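PDB 6IMV: endo-beta-1,2-glucanase from Talaromyces funiculosus, which hydrolyses internal beta-1,2-glucosidic bonds of beta-1,2-glucans, as an endo-acting fungal glycoside hydrolase. Local coordinates for residues A[306-311]-A[470-475]; A[313-316]-A[320-323]. All blocks are in the same frame, centred on the assembly; numbering follows the deposited sequence.

Contact 1 of 2, residues A[306-311]-A[470-475]; sequences TWKVLE and AEYSRV
Lys-308 and Tyr-472 reach toward each other from opposite directions and meet only at their polar ends. Lys-308 NZ donates a hydrogen bond to Tyr-472 OH at 2.8 Å. The ammonium comes in at the edge of the phenol, in the plane of the ring; the angle CE–NZ–OH, about 114°, is close to tetrahedral and suits one of its N-H bonds. The reach comes from the torsions: CG sits between the backbone N and the carbonyl carbon (chi1 70°), and beyond it the lysine chain runs fully extended. NZ is also held by the backbone O of Pro-248 and by a salt bridge to Glu-252, while Tyr-472 OH hydrogen-bonds to Gln-296 OE1, so NZ has three partners and Tyr-472 OH two.

In the (alpha/alpha)6 barrel expected for this enzyme family, the bridge joins the loop before helix 318-337 to helix 461-475; a bound alpha-D-glucopyranose about 10 Å from the Lys-308 side chain is consistent with a place near the sugar-binding region. A leucine here would probably leave Glu-252 without this opposite charge and Tyr-472 OH without this donor.

Backbone bonds keep 306-311 coiled: Val-309 N to Thr-306 O (3.1 Å), Leu-310 N to Trp-307 O (3.0 Å) and Glu-311 N to Lys-308 O (3.0 Å). Glu-311 OE2 adds a weak bond from Trp-307 NE1 (2.9 Å), lying in the indole plane.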
ATOM      1  N   THR A 306       0.055  -7.956   2.118  1.00 11.50           N
ATOM      2  CA  THR A 306       1.094  -8.388   1.179  1.00 11.81           C
ATOM      3  C   THR A 306       1.940  -7.199   0.683  1.00 11.81           C
ATOM      4  O   THR A 306       2.866  -7.384  -0.095  1.00 11.80           O
ATOM      5  CB  THR A 306       0.425  -9.162   0.032  1.00 11.99           C
ATOM      6  OG1 THR A 306      -0.177 -10.325   0.603  1.00 11.86           O
ATOM      7  CG2 THR A 306       1.372  -9.576  -1.070  1.00 12.17           C
ATOM      8  N   TRP A 307       1.646  -5.994   1.190  1.00 11.95           N
ATOM      9  CA  TRP A 307       2.253  -4.701   0.819  1.00 12.33           C
ATOM     10  C   TRP A 307       3.783  -4.765   0.683  1.00 11.59           C
ATOM     11  O   TRP A 307       4.340  -4.095  -0.184  1.00 11.34           O
ATOM     12  CB  TRP A 307       1.856  -3.673   1.879  1.00 13.85           C
ATOM     13  CG  TRP A 307       2.032  -2.218   1.573  1.00 15.27           C
ATOM     14  CD1 TRP A 307       3.189  -1.541   1.322  1.00 16.23           C
ATOM     15  CD2 TRP A 307       0.993  -1.220   1.658  1.00 17.40           C
ATOM     16  NE1 TRP A 307       2.934  -0.199   1.196  1.00 18.03           N
ATOM     17  CE2 TRP A 307       1.600   0.033   1.417  1.00 17.69           C
ATOM     18  CE3 TRP A 307      -0.382  -1.265   1.927  1.00 17.67           C
ATOM     19  CZ2 TRP A 307       0.871   1.223   1.409  1.00 18.18           C
ATOM     20  CZ3 TRP A 307      -1.099  -0.088   1.928  1.00 18.75           C
ATOM     21  CH2 TRP A 307      -0.478   1.139   1.672  1.00 18.29           C
ATOM     22  N   LYS A 308       4.459  -5.509   1.566  1.00 11.19           N
ATOM     23  CA  LYS A 308       5.923  -5.493   1.650  1.00 11.23           C
ATOM     24  C   LYS A 308       6.570  -5.878   0.313  1.00 11.40           C
ATOM     25  O   LYS A 308       7.655  -5.401   0.008  1.00 11.70           O
ATOM     26  CB  LYS A 308       6.429  -6.407   2.769  1.00 11.13           C
ATOM     27  CG  LYS A 308       6.261  -7.899   2.522  1.00 11.20           C
ATOM     28  CD  LYS A 308       6.463  -8.741   3.762  1.00 11.11           C
ATOM     29  CE  LYS A 308       6.506 -10.224   3.464  1.00 11.18           C
ATOM     30  NZ  LYS A 308       6.859 -11.016   4.665  1.00 11.39           N
ATOM     31  N   VAL A 309       5.908  -6.731  -0.478  1.00 11.71           N
ATOM     32  CA  VAL A 309       6.511  -7.273  -1.704  1.00 11.98           C
ATOM     33  C   VAL A 309       6.605  -6.176  -2.779  1.00 12.40           C
ATOM     34  O   VAL A 309       7.369  -6.331  -3.723  1.00 12.47           O
ATOM     35  CB  VAL A 309       5.762  -8.514  -2.226  1.00 11.67           C
ATOM     36  CG1 VAL A 309       5.595  -9.557  -1.138  1.00 11.85           C
ATOM     37  CG2 VAL A 309       4.423  -8.161  -2.856  1.00 11.36           C
ATOM     38  N   LEU A 310       5.850  -5.080  -2.609  1.00 12.76           N
ATOM     39  CA  LEU A 310       5.925  -3.907  -3.495  1.00 13.36           C
ATOM     40  C   LEU A 310       7.229  -3.132  -3.274  1.00 13.17           C
ATOM     41  O   LEU A 310       7.616  -2.338  -4.134  1.00 13.26           O
ATOM     42  CB  LEU A 310       4.750  -2.957  -3.238  1.00 14.06           C
ATOM     43  CG  LEU A 310       3.358  -3.421  -3.663  1.00 14.78           C
ATOM     44  CD1 LEU A 310       2.302  -2.511  -3.052  1.00 15.14           C
ATOM     45  CD2 LEU A 310       3.218  -3.448  -5.178  1.00 14.51           C
ATOM     46  N   GLU A 311       7.853  -3.292  -2.103  1.00 13.15           N
ATOM     47  CA  GLU A 311       8.895  -2.356  -1.656  1.00 13.15           C
ATOM     48  C   GLU A 311      10.272  -3.027  -1.525  1.00 13.51           C
ATOM     49  O   GLU A 311      11.260  -2.341  -1.547  1.00 14.72           O
ATOM     50  CB  GLU A 311       8.481  -1.715  -0.332  1.00 12.71           C
ATOM     51  CG  GLU A 311       7.140  -1.000  -0.414  1.00 12.75           C
ATOM     52  CD  GLU A 311       6.964   0.140   0.572  1.00 12.51           C
ATOM     53  OE1 GLU A 311       7.979   0.836   0.892  1.00 12.98           O
ATOM     54  OE2 GLU A 311       5.831   0.320   1.034  1.00 11.80           O
ATOM     55  N   ALA A 470      16.121 -18.198   4.314  1.00 15.09           N
ATOM     56  CA  ALA A 470      16.235 -19.089   5.460  1.00 14.45           C
ATOM     57  C   ALA A 470      14.896 -19.176   6.199  1.00 14.15           C
ATOM     58  O   ALA A 470      14.423 -20.281   6.489  1.00 12.70           O
ATOM     59  CB  ALA A 470      17.353 -18.649   6.382  1.00 14.64           C
ATOM     60  N   GLU A 471      14.294 -18.013   6.505  1.00 14.13           N
ATOM     61  CA  GLU A 471      13.108 -17.985   7.340  1.00 14.02           C
ATOM     62  C   GLU A 471      11.963 -18.696   6.605  1.00 14.35           C
ATOM     63  O   GLU A 471      11.268 -19.527   7.200  1.00 14.31           O
ATOM     64  CB  GLU A 471      12.742 -16.552   7.746  1.00 14.00           C
ATOM     65  CG  GLU A 471      13.734 -15.901   8.690  1.00 13.70           C
ATOM     66  CD  GLU A 471      13.924 -16.580  10.042  1.00 13.57           C
ATOM     67  OE1 GLU A 471      12.957 -17.201  10.554  1.00 13.68           O
ATOM     68  OE2 GLU A 471      15.042 -16.509  10.577  1.00 13.49           O
ATOM     69  N   TYR A 472      11.777 -18.376   5.319  1.00 14.45           N
ATOM     70  CA  TYR A 472      10.652 -18.905   4.545  1.00 14.69           C
ATOM     71  C   TYR A 472      10.875 -20.395   4.233  1.00 15.40           C
ATOM     72  O   TYR A 472       9.935 -21.174   4.356  1.00 15.62           O
ATOM     73  CB  TYR A 472      10.387 -18.054   3.297  1.00 14.44           C
ATOM     74  CG  TYR A 472       9.427 -16.916   3.545  1.00 14.15           C
ATOM     75  CD1 TYR A 472       8.062 -17.105   3.428  1.00 13.72           C
ATOM     76  CD2 TYR A 472       9.874 -15.661   3.925  1.00 14.03           C
ATOM     77  CE1 TYR A 472       7.165 -16.086   3.696  1.00 13.35           C
ATOM     78  CE2 TYR A 472       8.986 -14.624   4.174  1.00 14.02           C
ATOM     79  CZ  TYR A 472       7.624 -14.837   4.058  1.00 13.46           C
ATOM     80  OH  TYR A 472       6.738 -13.826   4.303  1.00 13.34           O
ATOM     81  N   SER A 473      12.111 -20.799   3.893  1.00 15.97           N
ATOM     82  CA  SER A 473      12.364 -22.192   3.507  1.00 16.47           C
ATOM     83  C   SER A 473      12.234 -23.124   4.721  1.00 17.31           C
ATOM     84  O   SER A 473      11.964 -24.308   4.550  1.00 17.50           O
ATOM     85  CB  SER A 473      13.685 -22.365   2.788  1.00 15.82           C
ATOM     86  OG  SER A 473      14.783 -22.082   3.631  1.00 15.51           O
ATOM     87  N   ARG A 474      12.379 -22.588   5.940  1.00 18.15           N
ATOM     88  CA  ARG A 474      12.245 -23.390   7.161  1.00 19.36           C
ATOM     89  C   ARG A 474      10.776 -23.727   7.456  1.00 18.73           C
ATOM     90  O   ARG A 474      10.495 -24.762   8.062  1.00 18.77           O
ATOM     91  CB  ARG A 474      12.869 -22.662   8.359  1.00 21.59           C
ATOM     92  CG  ARG A 474      14.387 -22.758   8.393  1.00 24.08           C
ATOM     93  CD  ARG A 474      15.056 -21.869   9.418  1.00 26.25           C
ATOM     94  NE  ARG A 474      14.808 -22.357  10.762  1.00 30.44           N
ATOM     95  CZ  ARG A 474      15.228 -21.746  11.868  1.00 32.70           C
ATOM     96  NH1 ARG A 474      16.017 -20.686  11.783  1.00 33.40           N
ATOM     97  NH2 ARG A 474      14.841 -22.189  13.048  1.00 31.34           N
ATOM     98  N   VAL A 475       9.852 -22.856   7.036  1.00 17.95           N
ATOM     99  CA  VAL A 475       8.426 -22.988   7.369  1.00 17.90           C
ATOM    100  C   VAL A 475       7.647 -23.640   6.213  1.00 18.09           C
ATOM    101  O   VAL A 475       6.729 -24.440   6.471  1.00 16.83           O
ATOM    102  CB  VAL A 475       7.829 -21.619   7.741  1.00 17.65           C
ATOM    103  CG1 VAL A 475       6.304 -21.655   7.821  1.00 17.68           C
ATOM    104  CG2 VAL A 475       8.431 -21.097   9.041  1.00 17.87           C
TER

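Contact 2 of 2, residues A[313-316]-A[320-323]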
ATOM      1  N   PRO A 313      12.703  -6.795  -2.648  1.00 14.65           N
ATOM      2  CA  PRO A 313      12.705  -7.884  -3.629  1.00 14.33           C
ATOM      3  C   PRO A 313      12.497  -9.290  -3.035  1.00 14.29           C
ATOM      4  O   PRO A 313      13.298 -10.193  -3.271  1.00 15.02           O
ATOM      5  CB  PRO A 313      14.094  -7.734  -4.273  1.00 14.48           C
ATOM      6  CG  PRO A 313      14.957  -7.198  -3.163  1.00 14.45           C
ATOM      7  CD  PRO A 313      14.052  -6.257  -2.394  1.00 14.56           C
ATOM      8  N   TYR A 314      11.382  -9.470  -2.326  1.00 13.50           N
ATOM      9  CA  TYR A 314      10.953 -10.750  -1.803  1.00 13.43           C
ATOM     10  C   TYR A 314      10.846 -11.801  -2.920  1.00 13.66           C
ATOM     11  O   TYR A 314      11.157 -12.962  -2.694  1.00 13.67           O
ATOM     12  CB  TYR A 314       9.602 -10.599  -1.093  1.00 12.96           C
ATOM     13  CG  TYR A 314       9.708 -10.015   0.292  1.00 12.67           C
ATOM     14  CD1 TYR A 314       9.897 -10.841   1.386  1.00 12.39           C
ATOM     15  CD2 TYR A 314       9.636  -8.645   0.511  1.00 12.53           C
ATOM     16  CE1 TYR A 314      10.005 -10.325   2.665  1.00 12.43           C
ATOM     17  CE2 TYR A 314       9.748  -8.114   1.787  1.00 12.30           C
ATOM     18  CZ  TYR A 314       9.938  -8.959   2.868  1.00 12.31           C
ATOM     19  OH  TYR A 314      10.059  -8.470   4.141  1.00 12.52           O
ATOM     20  N   TYR A 315      10.398 -11.396  -4.116  1.00 13.95           N
ATOM     21  CA  TYR A 315      10.103 -12.358  -5.187  1.00 14.50           C
ATOM     22  C   TYR A 315      11.365 -12.753  -5.967  1.00 15.39           C
ATOM     23  O   TYR A 315      11.258 -13.565  -6.886  1.00 16.29           O
ATOM     24  CB  TYR A 315       8.997 -11.827  -6.101  1.00 14.38           C
ATOM     25  CG  TYR A 315       7.638 -11.738  -5.453  1.00 14.20           C
ATOM     26  CD1 TYR A 315       7.385 -12.318  -4.215  1.00 13.59           C
ATOM     27  CD2 TYR A 315       6.593 -11.069  -6.078  1.00 13.55           C
ATOM     28  CE1 TYR A 315       6.143 -12.214  -3.611  1.00 13.42           C
ATOM     29  CE2 TYR A 315       5.341 -10.978  -5.496  1.00 13.12           C
ATOM     30  CZ  TYR A 315       5.112 -11.557  -4.259  1.00 13.43           C
ATOM     31  OH  TYR A 315       3.884 -11.477  -3.664  1.00 12.60           O
ATOM     32  N   ASP A 316      12.541 -12.229  -5.577  1.00 16.09           N
ATOM     33  CA  ASP A 316      13.838 -12.761  -6.023  1.00 16.44           C
ATOM     34  C   ASP A 316      14.091 -14.138  -5.398  1.00 16.38           C
ATOM     35  O   ASP A 316      14.924 -14.873  -5.884  1.00 16.72           O
ATOM     36  CB  ASP A 316      15.008 -11.830  -5.679  1.00 16.81           C
ATOM     37  CG  ASP A 316      15.085 -10.564  -6.514  1.00 16.43           C
ATOM     38  OD1 ASP A 316      14.177 -10.352  -7.302  1.00 16.98           O
ATOM     39  OD2 ASP A 316      16.060  -9.802  -6.361  1.00 15.52           O
ATOM     40  N   ILE A 320       9.675 -17.999  -1.793  1.00 13.97           N
ATOM     41  CA  ILE A 320       8.777 -16.913  -1.402  1.00 14.31           C
ATOM     42  C   ILE A 320       7.817 -16.619  -2.556  1.00 14.42           C
ATOM     43  O   ILE A 320       6.608 -16.512  -2.337  1.00 13.47           O
ATOM     44  CB  ILE A 320       9.545 -15.659  -0.948  1.00 13.67           C
ATOM     45  CG1 ILE A 320      10.446 -15.975   0.249  1.00 13.48           C
ATOM     46  CG2 ILE A 320       8.567 -14.531  -0.649  1.00 13.57           C
ATOM     47  CD1 ILE A 320      11.207 -14.775   0.817  1.00 13.66           C
ATOM     48  N   ARG A 321       8.359 -16.505  -3.772  0.50 14.77           N
ATOM     49  CA  ARG A 321       7.549 -16.268  -4.960  0.50 15.70           C
ATOM     50  C   ARG A 321       6.452 -17.342  -5.070  0.50 15.36           C
ATOM     51  O   ARG A 321       5.296 -17.020  -5.346  0.50 15.52           O
ATOM     52  CB  ARG A 321       8.443 -16.225  -6.203  0.50 16.69           C
ATOM     53  CG  ARG A 321       7.744 -15.728  -7.459  0.50 17.66           C
ATOM     54  CD  ARG A 321       8.648 -15.883  -8.671  0.50 18.42           C
ATOM     55  NE  ARG A 321      10.008 -15.445  -8.409  0.50 18.97           N
ATOM     56  CZ  ARG A 321      11.060 -16.253  -8.291  0.50 19.24           C
ATOM     57  NH1 ARG A 321      12.254 -15.748  -8.038  0.50 17.55           N
ATOM     58  NH2 ARG A 321      10.910 -17.560  -8.428  0.50 20.96           N
ATOM     59  N   ARG A 322       6.814 -18.606  -4.822  1.00 14.76           N
ATOM     60  CA  ARG A 322       5.880 -19.749  -4.940  1.00 14.67           C
ATOM     61  C   ARG A 322       4.770 -19.656  -3.879  1.00 13.85           C
ATOM     62  O   ARG A 322       3.607 -19.857  -4.187  1.00 13.31           O
ATOM     63  CB  ARG A 322       6.634 -21.080  -4.819  1.00 15.03           C
ATOM     64  CG  ARG A 322       7.436 -21.460  -6.057  1.00 15.46           C
ATOM     65  CD  ARG A 322       8.429 -22.570  -5.768  1.00 15.82           C
ATOM     66  NE  ARG A 322       7.779 -23.791  -5.305  1.00 16.24           N
ATOM     67  CZ  ARG A 322       8.281 -24.640  -4.408  1.00 16.05           C
ATOM     68  NH1 ARG A 322       7.549 -25.656  -3.997  1.00 17.21           N
ATOM     69  NH2 ARG A 322       9.491 -24.469  -3.902  1.00 15.89           N
ATOM     70  N   VAL A 323       5.141 -19.360  -2.632  1.00 12.91           N
ATOM     71  CA  VAL A 323       4.176 -19.244  -1.532  1.00 12.83           C
ATOM     72  C   VAL A 323       3.211 -18.089  -1.820  1.00 12.40           C
ATOM     73  O   VAL A 323       2.007 -18.201  -1.587  1.00 12.72           O
ATOM     74  CB  VAL A 323       4.887 -19.073  -0.177  1.00 12.87           C
ATOM     75  CG1 VAL A 323       3.932 -18.623   0.914  1.00 13.09           C
ATOM     76  CG2 VAL A 323       5.597 -20.360   0.234  1.00 13.16           C
TER
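The carbonyl oxygen of Tyr-315 is approached by two nitrogens of one guanidinium: Arg-321 NE and Arg-321 NH1 each stand 2.7 Å from Tyr-315 O. Both bonds are weak, because the N-H to oxygen angles are only 126° and 127°; the oxygen lies at the edge of the guanidinium, near its plane, shared between two N-H groups instead of facing either squarely. The arrangement belongs to one of two deposited conformers of Arg-321, so the fork may be partial. In that conformer the chain runs straight as far as CD and then bends at chi3 (-45°), which brings the edge of the guanidinium to the carbonyl of Tyr-315. Its remaining nitrogen, NH2, forms a salt bridge with Asp-318 in the first turn of helix 318-337.

The rest of the contact is mainly van der Waals: the Tyr-314 carbonyl oxygen rests 3.6 Å from Ile-320 CB. Ile-320 CG2 sits between the two tyrosines, 4.1 Å from Tyr-314 CB and 4.4 Å from Tyr-315 CD1, at the edge of the second ring. CD1, at the end of the extended branch, goes to Tyr-314 alone, 4.2 Å from Tyr-314 CD1 and also at a ring edge. Tyr-315 CD1 in turn rests 4.0 Å from Arg-321 CA, and the same two residues have the closest CA pair, Tyr-315 CA to Arg-321 CA being 4.7 Å.

A 3-10 turn thus folds back against the start of the helix that follows it. Tyr-314 OH bonds to Glu-252 and Trp-256 of helix 252-261, while its ring meets Phe-464 edge-to-face. Beside it, Ile-320 packs on Ile-468, so helix 461-475 lies against both segments, and helix 448-457 flanks Pro-313 and Asp-316.

Overall arrangement
Along the chain, the loop after strand 290-296 supplies 306-311 and then 313-316, and helix 318-337 follows with 320-323. Contact 2 is local, closing a short turn, with three residues between its segments. Contact 1 is long-range: 158 residues separate 306-311 from 470-475 on helix 461-475, and contact 2 is nested inside the loop it closes. Their centres are 7 Å apart and they touch directly: Tyr-472 CD2 lies 3.5 Å from Ile-320 CD1, and Lys-308 CG lies 3.6 Å from Tyr-314 CE2. Together they tie the loop, helix 318-337 and the late helix 461-475 into one packed region.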